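Local structure of AbyA5 (Verrucosispora maris, 4YWF) at residues P228-P231 with R232-G235; T268-P272 with A273-D277; I306-P309 with A310-A313. The protein catalyses the elimination of acetate during spirotetronate biosynthesis, acting as an esterase-like lyase of the alpha/beta-hydrolase superfamily. The protein carries 4 engineered substitutions. One frame throughout, in Å; residues are numbered along the deposited sequence.

Interaction 1: P228-P231 with R232-G235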
ATOM      1  N   PRO A 228       0.811   7.981  17.228  1.00 26.02           N
ATOM      2  CA  PRO A 228       0.786   8.588  18.590  1.00 31.12           C
ATOM      3  C   PRO A 228      -0.331   9.629  18.795  1.00 34.46           C
ATOM      4  O   PRO A 228      -0.819   9.753  19.910  1.00 43.95           O
ATOM      5  CB  PRO A 228       2.193   9.177  18.750  1.00 29.77           C
ATOM      6  CG  PRO A 228       3.052   8.402  17.769  1.00 31.22           C
ATOM      7  CD  PRO A 228       2.144   8.082  16.604  1.00 28.31           C
ATOM      8  N   SER A 229      -0.784  10.284  17.737  1.00 36.82           N
ATOM      9  CA  SER A 229      -1.946  11.201  17.769  1.00 40.24           C
ATOM     10  C   SER A 229      -3.284  10.674  17.182  1.00 40.82           C
ATOM     11  O   SER A 229      -4.172  11.456  16.835  1.00 41.73           O
ATOM     12  CB  SER A 229      -1.551  12.459  17.014  1.00 41.74           C
ATOM     13  OG  SER A 229      -0.743  12.119  15.911  1.00 50.32           O
ATOM     14  N   GLU A 230      -3.434   9.360  17.079  1.00 33.18           N
ATOM     15  CA  GLU A 230      -4.632   8.806  16.542  1.00 33.79           C
ATOM     16  C   GLU A 230      -4.990   7.605  17.363  1.00 35.65           C
ATOM     17  O   GLU A 230      -4.558   6.462  17.026  1.00 37.65           O
ATOM     18  CB  GLU A 230      -4.466   8.448  15.058  1.00 35.46           C
ATOM     19  CG  GLU A 230      -5.693   7.815  14.439  1.00 35.06           C
ATOM     20  CD  GLU A 230      -6.988   8.559  14.795  1.00 33.34           C
ATOM     21  OE1 GLU A 230      -7.318   9.530  14.121  1.00 30.20           O
ATOM     22  OE2 GLU A 230      -7.642   8.195  15.749  1.00 28.66           O
ATOM     23  N   PRO A 231      -5.740   7.840  18.466  1.00 32.51           N
ATOM     24  CA  PRO A 231      -6.042   6.736  19.355  1.00 33.65           C
ATOM     25  C   PRO A 231      -6.945   5.669  18.741  1.00 31.29           C
ATOM     26  O   PRO A 231      -7.105   4.634  19.330  1.00 30.15           O
ATOM     27  CB  PRO A 231      -6.739   7.420  20.560  1.00 36.63           C
ATOM     28  CG  PRO A 231      -7.183   8.757  20.040  1.00 37.82           C
ATOM     29  CD  PRO A 231      -6.116   9.146  19.064  1.00 35.91           C
ATOM     30  N   ARG A 232      -7.477   5.880  17.540  1.00 28.80           N
ATOM     31  CA  ARG A 232      -8.304   4.858  16.973  1.00 30.59           C
ATOM     32  C   ARG A 232      -7.472   3.688  16.405  1.00 26.85           C
ATOM     33  O   ARG A 232      -7.937   2.547  16.365  1.00 27.16           O
ATOM     34  CB  ARG A 232      -9.278   5.437  15.961  1.00 31.60           C
ATOM     35  CG  ARG A 232     -10.292   6.385  16.602  1.00 35.54           C
ATOM     36  CD  ARG A 232     -10.122   7.692  15.881  1.00 39.36           C
ATOM     37  NE  ARG A 232     -11.118   7.876  14.914  1.00 34.49           N
ATOM     38  CZ  ARG A 232     -11.073   8.716  13.875  1.00 34.06           C
ATOM     39  NH1 ARG A 232     -10.027   9.421  13.529  1.00 33.72           N
ATOM     40  NH2 ARG A 232     -12.169   8.840  13.171  1.00 32.66           N
ATOM     41  N   LEU A 233      -6.262   3.991  16.009  1.00 27.75           N
ATOM     42  CA  LEU A 233      -5.335   2.969  15.545  1.00 31.67           C
ATOM     43  C   LEU A 233      -4.878   2.140  16.698  1.00 25.83           C
ATOM     44  O   LEU A 233      -4.110   2.625  17.458  1.00 30.47           O
ATOM     45  CB  LEU A 233      -4.115   3.535  14.820  1.00 31.07           C
ATOM     46  CG  LEU A 233      -4.348   4.297  13.534  1.00 37.32           C
ATOM     47  CD1 LEU A 233      -3.053   4.924  13.002  1.00 36.99           C
ATOM     48  CD2 LEU A 233      -4.994   3.348  12.546  1.00 38.75           C
ATOM     49  N   ARG A 234      -5.270   0.867  16.710  1.00 22.62           N
ATOM     50  CA  ARG A 234      -4.973  -0.076  17.767  1.00 25.06           C
ATOM     51  C   ARG A 234      -3.835  -1.064  17.397  1.00 23.93           C
ATOM     52  O   ARG A 234      -3.389  -1.847  18.222  1.00 25.42           O
ATOM     53  CB  ARG A 234      -6.246  -0.867  18.122  1.00 25.40           C
ATOM     54  CG  ARG A 234      -7.418  -0.079  18.764  1.00 27.71           C
ATOM     55  CD  ARG A 234      -7.069   1.119  19.682  1.00 30.62           C
ATOM     56  NE  ARG A 234      -6.110   0.871  20.762  1.00 32.87           N
ATOM     57  CZ  ARG A 234      -5.298   1.809  21.305  1.00 37.45           C
ATOM     58  NH1 ARG A 234      -4.481   1.467  22.276  1.00 35.41           N
ATOM     59  NH2 ARG A 234      -5.291   3.107  20.917  1.00 37.61           N
ATOM     60  N   GLY A 235      -3.401  -1.048  16.142  1.00 21.50           N
ATOM     61  CA  GLY A 235      -2.236  -1.831  15.742  1.00 19.84           C
ATOM     62  C   GLY A 235      -1.836  -1.585  14.276  1.00 21.39           C
ATOM     63  O   GLY A 235      -2.600  -1.062  13.462  1.00 19.86           O
TER
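A type I beta turn runs from E230 to L233, closed by the bond from L233 N to E230 O at 3.2 Å. The turn joins helix 218-226 to strand 233-239 of the alpha/beta-hydrolase sheet. R232 and R234 bond through their backbones to A211 and G235 to A213, so the turn delivers the chain beside strand 207-215. E230 CG lies anti to its backbone N (chi1 178°), and a bend at chi2 swings the carboxylate round to R232. There OE1 forms a salt bridge with R232 NH1 at 2.8 Å. The oxygen lies nearly in the guanidinium plane, but NH1 meets it from above the carboxylate, the two planes being 49° apart. R232 NH2 carries a second salt bridge to D200, and the guanidinium thus links two acids. The other carboxylate oxygen, OE2, is modelled too close to R232 CD, and its position is doubtful. Nearer the backbone, E230 CG packs at 3.9 Å on L233 CG, the side chains nearly perpendicular. R234 bends back at chi2 and chi3 until NH2 donates to P231 O at 2.9 Å, the oxygen close to the guanidinium plane.

Interaction 2: T268-P272 with A273-D277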
ATOM      1  N   THR A 268       5.263  13.268  -4.338  1.00 28.74           N
ATOM      2  CA  THR A 268       5.478  14.493  -3.566  1.00 27.73           C
ATOM      3  C   THR A 268       5.374  15.767  -4.391  1.00 30.39           C
ATOM      4  O   THR A 268       5.373  16.874  -3.825  1.00 30.90           O
ATOM      5  CB  THR A 268       6.856  14.488  -2.886  1.00 29.26           C
ATOM      6  OG1 THR A 268       7.924  14.359  -3.867  1.00 28.03           O
ATOM      7  CG2 THR A 268       6.898  13.300  -1.880  1.00 29.69           C
ATOM      8  N   GLN A 269       5.321  15.629  -5.722  1.00 32.89           N
ATOM      9  CA  GLN A 269       5.268  16.762  -6.616  1.00 33.18           C
ATOM     10  C   GLN A 269       6.531  17.613  -6.456  1.00 30.48           C
ATOM     11  O   GLN A 269       6.473  18.806  -6.297  1.00 31.00           O
ATOM     12  CB  GLN A 269       4.003  17.582  -6.373  1.00 36.86           C
ATOM     13  CG  GLN A 269       2.774  16.794  -6.828  1.00 39.02           C
ATOM     14  CD  GLN A 269       1.485  17.406  -6.382  1.00 41.99           C
ATOM     15  OE1 GLN A 269       1.371  18.616  -6.281  1.00 41.67           O
ATOM     16  NE2 GLN A 269       0.487  16.554  -6.088  1.00 49.26           N
ATOM     17  N   THR A 270       7.676  16.950  -6.533  1.00 32.28           N
ATOM     18  CA  THR A 270       8.969  17.610  -6.483  1.00 32.50           C
ATOM     19  C   THR A 270       9.706  17.090  -7.648  1.00 30.86           C
ATOM     20  O   THR A 270       9.063  16.636  -8.542  1.00 33.23           O
ATOM     21  CB  THR A 270       9.686  17.349  -5.153  1.00 31.54           C
ATOM     22  OG1 THR A 270       9.853  15.951  -4.932  1.00 30.19           O
ATOM     23  CG2 THR A 270       8.911  17.970  -4.063  1.00 32.70           C
ATOM     24  N   THR A 271      11.035  17.134  -7.648  1.00 30.04           N
ATOM     25  CA  THR A 271      11.843  16.510  -8.685  1.00 30.72           C
ATOM     26  C   THR A 271      12.851  15.556  -8.020  1.00 32.06           C
ATOM     27  O   THR A 271      13.026  15.638  -6.837  1.00 32.35           O
ATOM     28  CB  THR A 271      12.590  17.572  -9.530  1.00 30.35           C
ATOM     29  OG1 THR A 271      13.654  18.146  -8.775  1.00 32.12           O
ATOM     30  CG2 THR A 271      11.634  18.680  -9.942  1.00 31.81           C
ATOM     31  N   PRO A 272      13.536  14.711  -8.806  1.00 34.00           N
ATOM     32  CA  PRO A 272      14.588  13.790  -8.392  1.00 39.36           C
ATOM     33  C   PRO A 272      15.797  14.415  -7.638  1.00 39.59           C
ATOM     34  O   PRO A 272      16.304  13.813  -6.691  1.00 40.97           O
ATOM     35  CB  PRO A 272      15.059  13.190  -9.738  1.00 37.11           C
ATOM     36  CG  PRO A 272      13.817  13.194 -10.568  1.00 38.24           C
ATOM     37  CD  PRO A 272      13.235  14.551 -10.256  1.00 37.39           C
ATOM     38  N   ALA A 273      16.252  15.579  -8.100  1.00 37.77           N
ATOM     39  CA  ALA A 273      17.293  16.408  -7.452  1.00 36.67           C
ATOM     40  C   ALA A 273      16.873  16.996  -6.090  1.00 37.73           C
ATOM     41  O   ALA A 273      17.711  17.298  -5.239  1.00 33.32           O
ATOM     42  CB  ALA A 273      17.636  17.572  -8.391  1.00 37.45           C
ATOM     43  N   THR A 274      15.579  17.235  -5.930  1.00 33.51           N
ATOM     44  CA  THR A 274      15.083  17.854  -4.714  1.00 36.08           C
ATOM     45  C   THR A 274      14.317  16.868  -3.765  1.00 31.78           C
ATOM     46  O   THR A 274      14.061  17.225  -2.632  1.00 36.05           O
ATOM     47  CB  THR A 274      14.176  19.061  -5.047  1.00 37.81           C
ATOM     48  OG1 THR A 274      13.076  18.631  -5.853  1.00 38.15           O
ATOM     49  CG2 THR A 274      14.959  20.154  -5.809  1.00 41.47           C
ATOM     50  N   VAL A 275      13.966  15.668  -4.212  1.00 28.65           N
ATOM     51  CA  VAL A 275      12.995  14.878  -3.439  1.00 28.86           C
ATOM     52  C   VAL A 275      13.529  14.455  -2.067  1.00 27.72           C
ATOM     53  O   VAL A 275      12.884  14.681  -1.066  1.00 31.28           O
ATOM     54  CB  VAL A 275      12.390  13.685  -4.232  1.00 29.70           C
ATOM     55  CG1 VAL A 275      13.438  12.695  -4.665  1.00 28.75           C
ATOM     56  CG2 VAL A 275      11.274  13.002  -3.407  1.00 29.89           C
ATOM     57  N   PHE A 276      14.742  13.949  -1.994  1.00 30.99           N
ATOM     58  CA  PHE A 276      15.321  13.552  -0.703  1.00 30.64           C
ATOM     59  C   PHE A 276      15.509  14.682   0.290  1.00 35.65           C
ATOM     60  O   PHE A 276      15.226  14.506   1.473  1.00 31.94           O
ATOM     61  CB  PHE A 276      16.589  12.796  -0.922  1.00 32.05           C
ATOM     62  CG  PHE A 276      16.350  11.443  -1.486  1.00 33.19           C
ATOM     63  CD1 PHE A 276      15.516  10.525  -0.798  1.00 38.39           C
ATOM     64  CD2 PHE A 276      16.917  11.054  -2.659  1.00 30.71           C
ATOM     65  CE1 PHE A 276      15.257   9.272  -1.313  1.00 34.50           C
ATOM     66  CE2 PHE A 276      16.683   9.814  -3.163  1.00 30.41           C
ATOM     67  CZ  PHE A 276      15.854   8.918  -2.504  1.00 34.89           C
ATOM     68  N   ASP A 277      15.893  15.866  -0.207  1.00 34.25           N
ATOM     69  CA  ASP A 277      15.952  17.038   0.610  1.00 33.18           C
ATOM     70  C   ASP A 277      14.581  17.327   1.074  1.00 34.83           C
ATOM     71  O   ASP A 277      14.347  17.697   2.249  1.00 35.87           O
ATOM     72  CB  ASP A 277      16.451  18.273  -0.157  1.00 34.58           C
ATOM     73  CG  ASP A 277      17.932  18.342  -0.248  1.00 37.41           C
ATOM     74  OD1 ASP A 277      18.655  17.558   0.449  1.00 41.77           O
ATOM     75  OD2 ASP A 277      18.383  19.181  -1.039  1.00 44.58           O
TER
HETATM   76  O   HOH W   1      16.929  14.309  -4.196  1.00 29.81           O
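T268 OG1, which touches V275 CG2 at 3.6 Å, is gripped by polar partners: it receives a hydrogen bond from T270 OG1 at 2.7 Å and bonds to the L264 carbonyl, with a weaker bond to that of A265. The T270 hydroxyl sits between its own backbone N and carbonyl carbon (chi1 57°), and from there it also meets V275 CB at 3.5 Å. V275 therefore lies across both hydroxyls at about a right angle to each side chain, and also touches V261 and L264 of helix 258-268. A second threonine pair closes the outer bend: T271 OG1 and T274 OG1 share a hydrogen bond at 3.0 Å, while T274 N donates to T271 O at 3.1 Å. A water donates to P272 O at 2.6 Å and accepts from F276 N at 3.1 Å, tying the bend to helix 275-278. Q269, with positive phi (62°), ends helix 258-268 in a Schellman motif. The whole is a Schellman-ended helix followed by a short linker into the next helix, within the helical excursion between strands 233-239 and 296-301, where many alpha/beta-hydrolases carry their cap.

Interaction 3: I306-P309 with A310-A313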
ATOM      1  N   ILE A 306      15.889  -0.875  -1.118  1.00 33.57           N
ATOM      2  CA  ILE A 306      15.220   0.413  -0.999  1.00 31.40           C
ATOM      3  C   ILE A 306      15.269   0.878   0.457  1.00 26.88           C
ATOM      4  O   ILE A 306      15.484   2.037   0.745  1.00 24.74           O
ATOM      5  CB  ILE A 306      13.752   0.342  -1.475  1.00 35.43           C
ATOM      6  CG1 ILE A 306      13.579  -0.502  -2.730  1.00 41.30           C
ATOM      7  CG2 ILE A 306      13.190   1.712  -1.722  1.00 36.64           C
ATOM      8  CD1 ILE A 306      14.537  -0.190  -3.868  1.00 39.90           C
ATOM      9  N   ILE A 307      15.054  -0.040   1.370  1.00 28.22           N
ATOM     10  CA  ILE A 307      14.978   0.289   2.738  1.00 26.65           C
ATOM     11  C   ILE A 307      16.302  -0.128   3.397  1.00 27.01           C
ATOM     12  O   ILE A 307      16.673  -1.290   3.328  1.00 29.63           O
ATOM     13  CB  ILE A 307      13.796  -0.424   3.396  1.00 28.36           C
ATOM     14  CG1 ILE A 307      12.508  -0.199   2.573  1.00 27.00           C
ATOM     15  CG2 ILE A 307      13.617   0.048   4.835  1.00 25.07           C
ATOM     16  CD1 ILE A 307      12.258   1.221   2.237  1.00 28.67           C
ATOM     17  N   PRO A 308      17.015   0.820   4.015  1.00 27.46           N
ATOM     18  CA  PRO A 308      18.262   0.459   4.688  1.00 28.59           C
ATOM     19  C   PRO A 308      18.103  -0.408   5.962  1.00 27.77           C
ATOM     20  O   PRO A 308      17.151  -0.236   6.751  1.00 27.64           O
ATOM     21  CB  PRO A 308      18.912   1.807   5.015  1.00 26.90           C
ATOM     22  CG  PRO A 308      17.912   2.868   4.660  1.00 30.39           C
ATOM     23  CD  PRO A 308      16.621   2.217   4.281  1.00 31.43           C
ATOM     24  N   PRO A 309      19.050  -1.319   6.208  1.00 28.23           N
ATOM     25  CA  PRO A 309      18.924  -2.279   7.353  1.00 31.01           C
ATOM     26  C   PRO A 309      18.814  -1.547   8.702  1.00 27.12           C
ATOM     27  O   PRO A 309      18.175  -2.007   9.624  1.00 27.99           O
ATOM     28  CB  PRO A 309      20.221  -3.156   7.265  1.00 34.29           C
ATOM     29  CG  PRO A 309      21.002  -2.625   6.086  1.00 32.83           C
ATOM     30  CD  PRO A 309      20.366  -1.366   5.550  1.00 31.41           C
ATOM     31  N   ALA A 310      19.341  -0.332   8.750  1.00 26.22           N
ATOM     32  CA  ALA A 310      19.235   0.512   9.939  1.00 23.98           C
ATOM     33  C   ALA A 310      17.790   0.870  10.282  1.00 22.26           C
ATOM     34  O   ALA A 310      17.521   1.314  11.384  1.00 20.79           O
ATOM     35  CB  ALA A 310      20.050   1.808   9.745  1.00 27.04           C
ATOM     36  N   ASP A 311      16.860   0.759   9.343  1.00 23.22           N
ATOM     37  CA  ASP A 311      15.498   1.209   9.643  1.00 22.45           C
ATOM     38  C   ASP A 311      14.760   0.116  10.479  1.00 22.15           C
ATOM     39  O   ASP A 311      14.358   0.392  11.599  1.00 23.40           O
ATOM     40  CB  ASP A 311      14.830   1.685   8.370  1.00 23.88           C
ATOM     41  CG  ASP A 311      15.156   3.114   8.040  1.00 25.15           C
ATOM     42  OD1 ASP A 311      15.641   3.893   8.904  1.00 27.75           O
ATOM     43  OD2 ASP A 311      14.854   3.520   6.934  1.00 28.57           O
ATOM     44  N   PRO A 312      14.654  -1.119  10.010  1.00 22.71           N
ATOM     45  CA  PRO A 312      14.104  -2.084  10.977  1.00 23.13           C
ATOM     46  C   PRO A 312      14.876  -2.288  12.318  1.00 25.90           C
ATOM     47  O   PRO A 312      14.241  -2.586  13.310  1.00 25.83           O
ATOM     48  CB  PRO A 312      14.044  -3.379  10.220  1.00 25.35           C
ATOM     49  CG  PRO A 312      14.704  -3.192   8.904  1.00 27.08           C
ATOM     50  CD  PRO A 312      15.011  -1.719   8.715  1.00 27.38           C
ATOM     51  N   ALA A 313      16.217  -2.149  12.294  1.00 25.58           N
ATOM     52  CA  ALA A 313      17.099  -2.150  13.475  1.00 27.47           C
ATOM     53  C   ALA A 313      16.644  -1.103  14.468  1.00 25.94           C
ATOM     54  O   ALA A 313      16.596  -1.353  15.652  1.00 26.05           O
ATOM     55  CB  ALA A 313      18.582  -1.861  13.075  1.00 27.62           C
TER
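D311 CB rests 3.4 Å from P308 O and 4.1 Å from I307 CG2, in the first turn of helix 310-318; the I307 and D311 side chains cross at about a right angle. From CB the chain turns back toward P308: a chi1 of -84° keeps CG near P308 O and CD, and with chi2 at -17° OD2 ends 3.4 Å from P308 CD. The carboxylate then leaves the segment for the chain that runs into helix 245-248. OD1 accepts from A244 N, with a weak bond from A245 N, and OD2 accepts from V243 N and F246 N. The backbone of D311 is held as well: its N donates to P308 O at 2.8 Å in a nearly straight bond (169°). P312 has no N-H to give, and its CD instead lies 3.3 Å from both P308 O and P309 O. The next amide, A313 N, makes a weak bond to P309 O. I307 CG2 approaches P312 CD at 4.5 Å, and both side chains touch Y298 of strand 296-301, fitting this helix into the beta-alpha-beta crossover toward strand 322-327. With backbone N-H groups on both of its oxygens, the buried carboxylate of D311 is probably stabilised in its ionised form and fixes the start of helix 310-318 against residues 243-246.

The three interactions are separate local turns along one alpha/beta-hydrolase domain. Interaction 1 sits where strand 233-239 begins, whereas interaction 3 follows the far end of strand 296-301, the side of the sheet where the active site normally lies; their nearest atoms are about 15 Å apart. Interaction 2 lies in the helices between those strands, with nearest atoms about 8 Å from interaction 3 and about 19 Å from interaction 1. F276 of interaction 2 and I306 of interaction 3 both contact helix 250-255. D304, bonded to I306 N and I307 N, and H331, touched by I306, stand where this superfamily usually has the acid and histidine of its triad, so interaction 3 probably borders the active site.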